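Local structure of 199aa long hypothetical Trp repressor binding protein (Sulfolobus tokodaii, 2ZKI) at residues Lys4-Tyr14 and Gly32-Glu42; Ala71-Thr80 and Leu105-Ala116. The protein is of unknown function but probably binds FMN and may act as a flavin-dependent oxidoreductase, like WrbA and other reductases of the flavodoxin-like fold. All coordinates share one frame; numbering follows the deposited sequence.

From the N terminus, the chain runs through strand 6-11, turns back through helix 16-31 and returns as strand 34-39, so interaction 1 closes a beta-alpha-beta loop. Interaction 2 opens only after this loop is complete: strand 73-79 is followed by helices 87-94 and 97-101 before strand 109-115 closes the second loop. The two contacts thus follow in series, neither nested nor crossed. They join in space because strand 73-79 lies beside strand 6-11, where Leu10 O is 2.8 Å from Gly77 N, a probable hydrogen bond. Together they tie four of the parallel strands into one sheet, in the order 34-39, 6-11, 73-79, 109-115.

Interaction 1 of 2, residues Lys4-Tyr14 and Gly32-Glu42; sequences KPNILVLFYGY and GAEVKIRRVRE. With SO4 (sulfate ion), chain I; SO4 (sulfate ion), chain J.
Phe11 and Arg39 pack together in the beta-alpha-beta unit that begins this flavodoxin-like fold, where helix 16-31 links parallel strands 6-11 and 34-39. The CG of Phe11 lies between its backbone N and carbonyl carbon (chi1 73°), which swings the ring toward the neighbouring strand. Arg39 CB then sits over one face of the ring, 4.2 Å from its centroid, in a CH-pi contact, while Ile37 CG2 meets the ring edge at Phe11 CE1 (3.6 Å). Further along this face Val9 CG2 touches Val35 CG1; beta-branched residues suit extended backbone, and here their methyl groups meet across the strands.

On the other face, Leu8 CD1 crosses the aliphatic part of Arg38 at about a right angle. Leu10 CD1 likewise meets Val40 CG1, and Leu89 and Phe92 of helix 87-94 cover both side chains. Ile7, Val9 and Phe11 supply the backbone bonds to strand 34-39, whereas Leu8 and Leu10 turn theirs to strand 73-79.

Polar side chains also join the two ends of the contact. Extended Lys4 brings NZ to the anti lone pair of Glu34 OE2, a salt bridge of 2.9 Å. At the far end Glu42 OE2 accepts two phenols: Tyr12 OH (2.7 Å) on its syn lone pair and Tyr14 OH (2.6 Å) on the anti side, 27° out of the carboxylate plane, while Glu42 OE1 receives Leu44 N. In flavodoxin-like proteins the loop after the first strand holds the FMN phosphate; consistent with that, Tyr14 N donates to O4 of the chain I sulfate, an ion probably from the crystallisation liquor, at 2.9 Å.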
loop_
_atom_site.group_PDB
_atom_site.type_symbol
_atom_site.label_atom_id
_atom_site.label_comp_id
_atom_site.label_asym_id
_atom_site.label_seq_id
_atom_site.Cartn_x
_atom_site.Cartn_y
_atom_site.Cartn_z
ATOM N N LYS A 4 -7.574 -32.689 8.657
ATOM C CA LYS A 4 -8.547 -31.612 8.830
ATOM C C LYS A 4 -7.837 -30.342 9.315
ATOM O O LYS A 4 -7.102 -30.386 10.303
ATOM C CB LYS A 4 -9.620 -32.042 9.833
ATOM C CG LYS A 4 -10.942 -31.307 9.715
ATOM C CD LYS A 4 -11.876 -31.708 10.849
ATOM C CE LYS A 4 -13.276 -31.145 10.655
ATOM N NZ LYS A 4 -14.180 -31.539 11.772
ATOM N N PRO A 5 -8.048 -29.207 8.614
ATOM C CA PRO A 5 -7.339 -27.972 8.950
ATOM C C PRO A 5 -7.989 -27.173 10.082
ATOM O O PRO A 5 -9.219 -27.125 10.190
ATOM C CB PRO A 5 -7.388 -27.179 7.641
ATOM C CG PRO A 5 -8.644 -27.627 6.974
ATOM C CD PRO A 5 -8.952 -29.025 7.461
ATOM N N ASN A 6 -7.153 -26.559 10.915
ATOM C CA ASN A 6 -7.623 -25.683 11.982
ATOM C C ASN A 6 -7.668 -24.235 11.516
ATOM O O ASN A 6 -6.665 -23.691 11.047
ATOM C CB ASN A 6 -6.732 -25.806 13.222
ATOM C CG ASN A 6 -6.786 -27.188 13.858
ATOM O OD1 ASN A 6 -5.765 -27.700 14.320
ATOM N ND2 ASN A 6 -7.974 -27.790 13.894
ATOM N N ILE A 7 -8.838 -23.617 11.642
ATOM C CA ILE A 7 -9.029 -22.239 11.210
ATOM C C ILE A 7 -9.271 -21.330 12.408
ATOM O O ILE A 7 -10.228 -21.524 13.162
ATOM C CB ILE A 7 -10.191 -22.113 10.179
ATOM C CG1 ILE A 7 -9.884 -22.919 8.905
ATOM C CG2 ILE A 7 -10.494 -20.643 9.852
ATOM C CD1 ILE A 7 -8.574 -22.556 8.203
ATOM N N LEU A 8 -8.386 -20.351 12.579
ATOM C CA LEU A 8 -8.540 -19.346 13.622
ATOM C C LEU A 8 -9.121 -18.064 13.042
ATOM O O LEU A 8 -8.542 -17.458 12.138
ATOM C CB LEU A 8 -7.198 -19.054 14.308
ATOM C CG LEU A 8 -7.216 -18.127 15.530
ATOM C CD1 LEU A 8 -7.719 -18.857 16.765
ATOM C CD2 LEU A 8 -5.840 -17.553 15.784
ATOM N N VAL A 9 -10.276 -17.664 13.562
ATOM C CA VAL A 9 -10.873 -16.388 13.200
ATOM C C VAL A 9 -10.526 -15.378 14.293
ATOM O O VAL A 9 -11.067 -15.423 15.401
ATOM C CB VAL A 9 -12.404 -16.493 12.975
ATOM C CG1 VAL A 9 -12.980 -15.146 12.573
ATOM C CG2 VAL A 9 -12.725 -17.539 11.910
ATOM N N LEU A 10 -9.595 -14.490 13.966
ATOM C CA LEU A 10 -9.086 -13.494 14.897
ATOM C C LEU A 10 -9.606 -12.115 14.513
ATOM O O LEU A 10 -9.598 -11.754 13.337
ATOM C CB LEU A 10 -7.556 -13.514 14.883
ATOM C CG LEU A 10 -6.767 -12.569 15.790
ATOM C CD1 LEU A 10 -7.072 -12.841 17.244
ATOM C CD2 LEU A 10 -5.283 -12.718 15.519
ATOM N N PHE A 11 -10.061 -11.349 15.501
ATOM C CA PHE A 11 -10.624 -10.028 15.233
ATOM C C PHE A 11 -10.554 -9.057 16.410
ATOM O O PHE A 11 -10.551 -9.466 17.570
ATOM C CB PHE A 11 -12.072 -10.145 14.725
ATOM C CG PHE A 11 -13.074 -10.518 15.788
ATOM C CD1 PHE A 11 -13.297 -11.849 16.117
ATOM C CD2 PHE A 11 -13.808 -9.535 16.445
ATOM C CE1 PHE A 11 -14.228 -12.194 17.096
ATOM C CE2 PHE A 11 -14.741 -9.871 17.425
ATOM C CZ PHE A 11 -14.950 -11.201 17.750
ATOM N N TYR A 12 -10.487 -7.768 16.089
ATOM C CA TYR A 12 -10.757 -6.710 17.053
ATOM C C TYR A 12 -12.178 -6.214 16.801
ATOM O O TYR A 12 -12.647 -6.239 15.661
ATOM C CB TYR A 12 -9.757 -5.557 16.897
ATOM C CG TYR A 12 -10.067 -4.352 17.765
ATOM C CD1 TYR A 12 -9.544 -4.241 19.052
ATOM C CD2 TYR A 12 -10.894 -3.327 17.300
ATOM C CE1 TYR A 12 -9.834 -3.140 19.854
ATOM C CE2 TYR A 12 -11.192 -2.223 18.091
ATOM C CZ TYR A 12 -10.658 -2.134 19.366
ATOM O OH TYR A 12 -10.951 -1.040 20.150
ATOM N N GLY A 13 -12.866 -5.781 17.854
ATOM C CA GLY A 13 -14.144 -5.099 17.676
ATOM C C GLY A 13 -15.315 -5.578 18.510
ATOM O O GLY A 13 -15.235 -6.595 19.204
ATOM N N TYR A 14 -16.414 -4.831 18.420
ATOM C CA TYR A 14 -17.586 -5.038 19.264
ATOM C C TYR A 14 -18.899 -4.940 18.477
ATOM O O TYR A 14 -19.970 -5.254 19.007
ATOM C CB TYR A 14 -17.591 -4.024 20.421
ATOM C CG TYR A 14 -16.298 -3.970 21.209
ATOM C CD1 TYR A 14 -16.063 -4.857 22.259
ATOM C CD2 TYR A 14 -15.307 -3.036 20.901
ATOM C CE1 TYR A 14 -14.877 -4.820 22.983
ATOM C CE2 TYR A 14 -14.116 -2.989 21.620
ATOM C CZ TYR A 14 -13.909 -3.883 22.662
ATOM O OH TYR A 14 -12.736 -3.848 23.381
ATOM N N GLY A 32 -15.552 -27.821 6.250
ATOM C CA GLY A 32 -15.024 -28.981 6.969
ATOM C C GLY A 32 -13.752 -28.700 7.749
ATOM O O GLY A 32 -12.702 -29.285 7.472
ATOM N N ALA A 33 -13.851 -27.807 8.731
ATOM C CA ALA A 33 -12.699 -27.405 9.529
ATOM C C ALA A 33 -13.095 -27.075 10.964
ATOM O O ALA A 33 -14.224 -26.648 11.222
ATOM C CB ALA A 33 -12.012 -26.214 8.887
ATOM N N GLU A 34 -12.164 -27.280 11.893
ATOM C CA GLU A 34 -12.370 -26.872 13.280
ATOM C C GLU A 34 -12.117 -25.373 13.392
ATOM O O GLU A 34 -11.063 -24.879 12.976
ATOM C CB GLU A 34 -11.456 -27.655 14.231
ATOM C CG GLU A 34 -11.763 -29.153 14.324
ATOM C CD GLU A 34 -13.132 -29.449 14.919
ATOM O OE1 GLU A 34 -13.440 -28.929 16.014
ATOM O OE2 GLU A 34 -13.899 -30.212 14.291
ATOM N N VAL A 35 -13.092 -24.652 13.942
ATOM C CA VAL A 35 -13.032 -23.191 13.991
ATOM C C VAL A 35 -13.020 -22.648 15.418
ATOM O O VAL A 35 -13.954 -22.875 16.188
ATOM C CB VAL A 35 -14.199 -22.543 13.199
ATOM C CG1 VAL A 35 -14.148 -21.021 13.301
ATOM C CG2 VAL A 35 -14.162 -22.974 11.742
ATOM N N LYS A 36 -11.950 -21.931 15.755
ATOM C CA LYS A 36 -11.880 -21.161 16.995
ATOM C C LYS A 36 -12.010 -19.671 16.682
ATOM O O LYS A 36 -11.187 -19.105 15.957
ATOM C CB LYS A 36 -10.569 -21.433 17.742
ATOM C CG LYS A 36 -10.525 -22.751 18.500
ATOM C CD LYS A 36 -9.168 -22.949 19.168
ATOM C CE LYS A 36 -9.013 -24.350 19.757
ATOM N NZ LYS A 36 -9.887 -24.597 20.942
ATOM N N ILE A 37 -13.058 -19.050 17.217
ATOM C CA ILE A 37 -13.262 -17.609 17.083
ATOM C C ILE A 37 -12.718 -16.916 18.332
ATOM O O ILE A 37 -13.179 -17.172 19.448
ATOM C CB ILE A 37 -14.756 -17.253 16.858
ATOM C CG1 ILE A 37 -15.242 -17.808 15.514
ATOM C CG2 ILE A 37 -14.971 -15.740 16.925
ATOM C CD1 ILE A 37 -16.755 -17.834 15.354
ATOM N N ARG A 38 -11.725 -16.054 18.134
ATOM C CA ARG A 38 -11.063 -15.362 19.235
ATOM C C ARG A 38 -10.984 -13.861 18.972
ATOM O O ARG A 38 -10.856 -13.431 17.824
ATOM C CB ARG A 38 -9.646 -15.908 19.438
ATOM C CG ARG A 38 -9.518 -17.420 19.645
ATOM C CD ARG A 38 -9.767 -17.837 21.085
ATOM N NE ARG A 38 -11.114 -18.368 21.275
ATOM C CZ ARG A 38 -11.412 -19.662 21.372
ATOM N NH1 ARG A 38 -10.460 -20.585 21.308
ATOM N NH2 ARG A 38 -12.671 -20.033 21.542
ATOM N N ARG A 39 -11.056 -13.073 20.042
ATOM C CA ARG A 39 -10.859 -11.621 19.966
ATOM C C ARG A 39 -9.583 -11.191 20.700
ATOM O O ARG A 39 -9.007 -11.971 21.461
ATOM C CB ARG A 39 -12.091 -10.859 20.485
ATOM C CG ARG A 39 -12.607 -11.283 21.859
ATOM C CD ARG A 39 -11.954 -10.498 22.991
ATOM N NE ARG A 39 -12.618 -10.738 24.271
ATOM C CZ ARG A 39 -13.500 -9.913 24.831
ATOM N NH1 ARG A 39 -14.050 -10.228 25.996
ATOM N NH2 ARG A 39 -13.832 -8.772 24.238
ATOM N N VAL A 40 -9.145 -9.956 20.458
ATOM C CA VAL A 40 -7.936 -9.426 21.096
ATOM C C VAL A 40 -8.247 -8.511 22.282
ATOM O O VAL A 40 -9.356 -7.986 22.404
ATOM C CB VAL A 40 -7.005 -8.679 20.092
ATOM C CG1 VAL A 40 -6.369 -9.652 19.115
ATOM C CG2 VAL A 40 -7.754 -7.568 19.356
ATOM N N ARG A 41 -7.247 -8.335 23.143
ATOM C CA ARG A 41 -7.314 -7.453 24.304
ATOM C C ARG A 41 -7.456 -5.994 23.874
ATOM O O ARG A 41 -6.899 -5.584 22.854
ATOM C CB ARG A 41 -6.034 -7.618 25.122
ATOM C CG ARG A 41 -6.136 -7.261 26.592
ATOM C CD ARG A 41 -4.742 -7.063 27.166
ATOM N NE ARG A 41 -4.656 -7.393 28.587
ATOM C CZ ARG A 41 -4.309 -8.586 29.065
ATOM N NH1 ARG A 41 -4.012 -9.585 28.239
ATOM N NH2 ARG A 41 -4.258 -8.785 30.376
ATOM N N GLU A 42 -8.199 -5.213 24.656
ATOM C CA GLU A 42 -8.350 -3.781 24.400
ATOM C C GLU A 42 -7.127 -3.002 24.887
ATOM O O GLU A 42 -6.590 -3.278 25.963
ATOM C CB GLU A 42 -9.630 -3.242 25.052
ATOM C CG GLU A 42 -9.937 -1.773 24.748
ATOM C CD GLU A 42 -10.128 -1.502 23.264
ATOM O OE1 GLU A 42 -9.184 -0.990 22.623
ATOM O OE2 GLU A 42 -11.215 -1.812 22.734
HETATM S S SO4 I . -16.557 -1.608 16.522
HETATM O O1 SO4 I . -17.983 -1.474 16.802
HETATM O O2 SO4 I . -16.364 -2.539 15.411
HETATM O O3 SO4 I . -16.009 -0.299 16.171
HETATM O O4 SO4 I . -15.872 -2.126 17.703
HETATM S S SO4 J . -14.187 -22.674 21.251
HETATM O O1 SO4 J . -15.213 -23.710 21.181
HETATM O O2 SO4 J . -14.422 -21.692 20.195
HETATM O O3 SO4 J . -14.259 -22.018 22.554
HETATM O O4 SO4 J . -12.866 -23.274 21.074
#

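Interaction 2 of 2, residues Ala71-Thr80 and Leu105-Ala116; sequences ADGFAIGSPT and LYGKPVTFFTEA
Adjoining parallel strands of the flavodoxin-like sheet, 73-79 and 109-115, pack closely where Gly77 CA stands over the centre of the Phe113 ring, 3.5 Å from the centroid and 11° off the normal, a CH-pi contact that glycine permits because a CB would run into Phe113 CE2. With CG between backbone N and carbonyl carbon (chi1 62°), the ring folds back over the neighbouring strand; its CE1 approaches Ala75 CB, and Ile17 and Ile24 of helix 16-31 pack on it. Replacing Phe113 by an alanine would probably leave Gly77 CA without its aromatic cover and open a gap beneath that helix.

On the opposite face Val110 CG2 touches both Phe74 CB (3.9 Å) and Ile76 CD1 (3.8 Å), and from the type II turn before strand 109-115 Leu105 CD2 reaches Phe74 CZ (3.6 Å) at about a right angle.

The C-terminal ends of such strands carry the flavin-binding loops in this fold, and here the contact turns polar. Thr114 OG1 donates to Ser78 O (2.7 Å) in the carbonyl plane, where Glu115 N stands too far off, at 4.0 Å, to take that carbonyl. Ser78 OG receives Ala86 N and itself donates to Pro79 O. The ladder resumes at Thr80, whose N reaches Glu115 O at 2.8 Å and an N-H...O angle of 170°; Pro79, with no N-H to give, turns its CD toward Tyr12 O.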
loop_
_atom_site.group_PDB
_atom_site.type_symbol
_atom_site.label_atom_id
_atom_site.label_comp_id
_atom_site.label_asym_id
_atom_site.label_seq_id
_atom_site.Cartn_x
_atom_site.Cartn_y
_atom_site.Cartn_z
ATOM N N ALA A 71 -3.575 -23.203 14.972
ATOM C CA ALA A 71 -4.177 -22.969 13.661
ATOM C C ALA A 71 -3.299 -23.397 12.486
ATOM O O ALA A 71 -2.069 -23.323 12.549
ATOM C CB ALA A 71 -4.566 -21.503 13.522
ATOM N N ASP A 72 -3.958 -23.852 11.421
ATOM C CA ASP A 72 -3.312 -24.137 10.142
ATOM C C ASP A 72 -3.664 -23.057 9.113
ATOM O O ASP A 72 -3.105 -23.029 8.016
ATOM C CB ASP A 72 -3.740 -25.512 9.619
ATOM C CG ASP A 72 -3.340 -26.642 10.548
ATOM O OD1 ASP A 72 -2.122 -26.873 10.716
ATOM O OD2 ASP A 72 -4.245 -27.306 11.098
ATOM N N GLY A 73 -4.601 -22.181 9.481
ATOM C CA GLY A 73 -5.053 -21.085 8.625
ATOM C C GLY A 73 -5.702 -19.979 9.438
ATOM O O GLY A 73 -6.265 -20.231 10.510
ATOM N N PHE A 74 -5.640 -18.752 8.921
ATOM C CA PHE A 74 -6.043 -17.570 9.682
ATOM C C PHE A 74 -7.027 -16.662 8.956
ATOM O O PHE A 74 -6.866 -16.380 7.770
ATOM C CB PHE A 74 -4.809 -16.751 10.065
ATOM C CG PHE A 74 -3.904 -17.437 11.041
ATOM C CD1 PHE A 74 -4.084 -17.272 12.408
ATOM C CD2 PHE A 74 -2.860 -18.242 10.593
ATOM C CE1 PHE A 74 -3.242 -17.903 13.314
ATOM C CE2 PHE A 74 -2.011 -18.878 11.493
ATOM C CZ PHE A 74 -2.204 -18.708 12.856
ATOM N N ALA A 75 -8.041 -16.207 9.689
ATOM C CA ALA A 75 -8.954 -15.169 9.219
ATOM C C ALA A 75 -8.845 -13.974 10.166
ATOM O O ALA A 75 -9.543 -13.904 11.183
ATOM C CB ALA A 75 -10.382 -15.692 9.156
ATOM N N ILE A 76 -7.946 -13.050 9.833
ATOM C CA ILE A 76 -7.640 -11.906 10.694
ATOM C C ILE A 76 -8.395 -10.654 10.243
ATOM O O ILE A 76 -8.287 -10.234 9.090
ATOM C CB ILE A 76 -6.112 -11.646 10.769
ATOM C CG1 ILE A 76 -5.400 -12.863 11.379
ATOM C CG2 ILE A 76 -5.812 -10.379 11.574
ATOM C CD1 ILE A 76 -3.895 -12.890 11.173
ATOM N N GLY A 77 -9.156 -10.065 11.164
ATOM C CA GLY A 77 -9.999 -8.918 10.844
ATOM C C GLY A 77 -10.013 -7.813 11.878
ATOM O O GLY A 77 -9.620 -8.017 13.026
ATOM N N SER A 78 -10.472 -6.638 11.449
ATOM C CA SER A 78 -10.563 -5.443 12.289
ATOM C C SER A 78 -11.347 -4.364 11.554
ATOM O O SER A 78 -11.182 -4.206 10.344
ATOM C CB SER A 78 -9.168 -4.904 12.622
ATOM O OG SER A 78 -9.228 -3.573 13.110
ATOM N N PRO A 79 -12.190 -3.603 12.281
ATOM C CA PRO A 79 -12.837 -2.452 11.656
ATOM C C PRO A 79 -11.787 -1.408 11.286
ATOM O O PRO A 79 -10.804 -1.239 12.013
ATOM C CB PRO A 79 -13.763 -1.921 12.757
ATOM C CG PRO A 79 -13.184 -2.429 14.032
ATOM C CD PRO A 79 -12.580 -3.755 13.695
ATOM N N THR A 80 -11.985 -0.731 10.161
ATOM C CA THR A 80 -11.011 0.236 9.673
ATOM C C THR A 80 -10.741 1.335 10.697
ATOM O O THR A 80 -11.668 1.862 11.321
ATOM C CB THR A 80 -11.430 0.858 8.317
ATOM O OG1 THR A 80 -10.306 1.519 7.722
ATOM C CG2 THR A 80 -12.567 1.857 8.488
ATOM N N LEU A 105 4.441 -19.652 11.964
ATOM C CA LEU A 105 3.390 -19.332 11.001
ATOM C C LEU A 105 3.870 -19.378 9.545
ATOM O O LEU A 105 3.082 -19.173 8.619
ATOM C CB LEU A 105 2.779 -17.958 11.312
ATOM C CG LEU A 105 2.383 -17.619 12.753
ATOM C CD1 LEU A 105 1.840 -16.201 12.827
ATOM C CD2 LEU A 105 1.371 -18.611 13.316
ATOM N N TYR A 106 5.157 -19.651 9.343
ATOM C CA TYR A 106 5.732 -19.648 8.002
ATOM C C TYR A 106 5.031 -20.633 7.063
ATOM O O TYR A 106 4.942 -21.825 7.349
ATOM C CB TYR A 106 7.233 -19.935 8.047
ATOM C CG TYR A 106 7.942 -19.600 6.756
ATOM C CD1 TYR A 106 8.606 -18.384 6.602
ATOM C CD2 TYR A 106 7.938 -20.493 5.682
ATOM C CE1 TYR A 106 9.255 -18.070 5.417
ATOM C CE2 TYR A 106 8.580 -20.187 4.491
ATOM C CZ TYR A 106 9.236 -18.975 4.367
ATOM O OH TYR A 106 9.876 -18.673 3.190
ATOM N N GLY A 107 4.533 -20.112 5.944
ATOM C CA GLY A 107 3.881 -20.927 4.926
ATOM C C GLY A 107 2.381 -21.082 5.101
ATOM O O GLY A 107 1.703 -21.599 4.210
ATOM N N LYS A 108 1.863 -20.631 6.242
ATOM C CA LYS A 108 0.436 -20.741 6.549
ATOM C C LYS A 108 -0.381 -19.685 5.798
ATOM O O LYS A 108 0.073 -18.552 5.636
ATOM C CB LYS A 108 0.187 -20.623 8.061
ATOM C CG LYS A 108 1.000 -21.578 8.940
ATOM C CD LYS A 108 0.444 -22.999 8.946
ATOM C CE LYS A 108 1.304 -23.930 9.795
ATOM N NZ LYS A 108 1.354 -23.517 11.229
ATOM N N PRO A 109 -1.586 -20.058 5.325
ATOM C CA PRO A 109 -2.467 -19.104 4.646
ATOM C C PRO A 109 -3.183 -18.135 5.593
ATOM O O PRO A 109 -3.556 -18.509 6.707
ATOM C CB PRO A 109 -3.481 -20.010 3.946
ATOM C CG PRO A 109 -3.549 -21.214 4.804
ATOM C CD PRO A 109 -2.173 -21.410 5.368
ATOM N N VAL A 110 -3.368 -16.902 5.130
ATOM C CA VAL A 110 -4.059 -15.866 5.892
ATOM C C VAL A 110 -5.002 -15.071 4.988
ATOM O O VAL A 110 -4.653 -14.731 3.855
ATOM C CB VAL A 110 -3.057 -14.925 6.649
ATOM C CG1 VAL A 110 -2.093 -14.227 5.688
ATOM C CG2 VAL A 110 -3.792 -13.910 7.517
ATOM N N THR A 111 -6.201 -14.798 5.493
ATOM C CA THR A 111 -7.171 -13.964 4.790
ATOM C C THR A 111 -7.627 -12.807 5.685
ATOM O O THR A 111 -7.652 -12.935 6.913
ATOM C CB THR A 111 -8.379 -14.791 4.251
ATOM O OG1 THR A 111 -9.187 -13.969 3.400
ATOM C CG2 THR A 111 -9.235 -15.355 5.384
ATOM N N PHE A 112 -7.975 -11.680 5.067
ATOM C CA PHE A 112 -8.306 -10.470 5.813
ATOM C C PHE A 112 -9.717 -9.969 5.547
ATOM O O PHE A 112 -10.230 -10.070 4.429
ATOM C CB PHE A 112 -7.300 -9.354 5.516
ATOM C CG PHE A 112 -5.876 -9.724 5.807
ATOM C CD1 PHE A 112 -5.017 -10.089 4.777
ATOM C CD2 PHE A 112 -5.392 -9.707 7.111
ATOM C CE1 PHE A 112 -3.696 -10.432 5.039
ATOM C CE2 PHE A 112 -4.074 -10.048 7.387
ATOM C CZ PHE A 112 -3.222 -10.409 6.350
ATOM N N PHE A 113 -10.329 -9.419 6.592
ATOM C CA PHE A 113 -11.651 -8.808 6.503
ATOM C C PHE A 113 -11.743 -7.543 7.357
ATOM O O PHE A 113 -11.033 -7.399 8.355
ATOM C CB PHE A 113 -12.753 -9.813 6.861
ATOM C CG PHE A 113 -12.690 -10.338 8.274
ATOM C CD1 PHE A 113 -11.806 -11.359 8.619
ATOM C CD2 PHE A 113 -13.549 -9.840 9.252
ATOM C CE1 PHE A 113 -11.765 -11.857 9.919
ATOM C CE2 PHE A 113 -13.513 -10.331 10.555
ATOM C CZ PHE A 113 -12.620 -11.342 10.889
ATOM N N THR A 114 -12.615 -6.626 6.951
ATOM C CA THR A 114 -12.713 -5.321 7.595
ATOM C C THR A 114 -14.131 -4.748 7.513
ATOM O O THR A 114 -15.048 -5.410 7.026
ATOM C CB THR A 114 -11.650 -4.329 7.026
ATOM O OG1 THR A 114 -11.589 -3.159 7.849
ATOM C CG2 THR A 114 -11.960 -3.926 5.584
ATOM N N GLU A 115 -14.298 -3.524 8.006
ATOM C CA GLU A 115 -15.591 -2.850 8.051
ATOM C C GLU A 115 -15.361 -1.345 8.062
ATOM O O GLU A 115 -14.436 -0.859 8.713
ATOM C CB GLU A 115 -16.373 -3.294 9.299
ATOM C CG GLU A 115 -17.723 -2.603 9.528
ATOM C CD GLU A 115 -17.619 -1.339 10.383
ATOM O OE1 GLU A 115 -16.834 -1.336 11.359
ATOM O OE2 GLU A 115 -18.328 -0.349 10.081
ATOM N N ALA A 116 -16.200 -0.615 7.331
ATOM C CA ALA A 116 -16.146 0.845 7.301
ATOM C C ALA A 116 -17.548 1.443 7.220
ATOM O O ALA A 116 -18.452 0.858 6.615
ATOM C CB ALA A 116 -15.294 1.326 6.136
#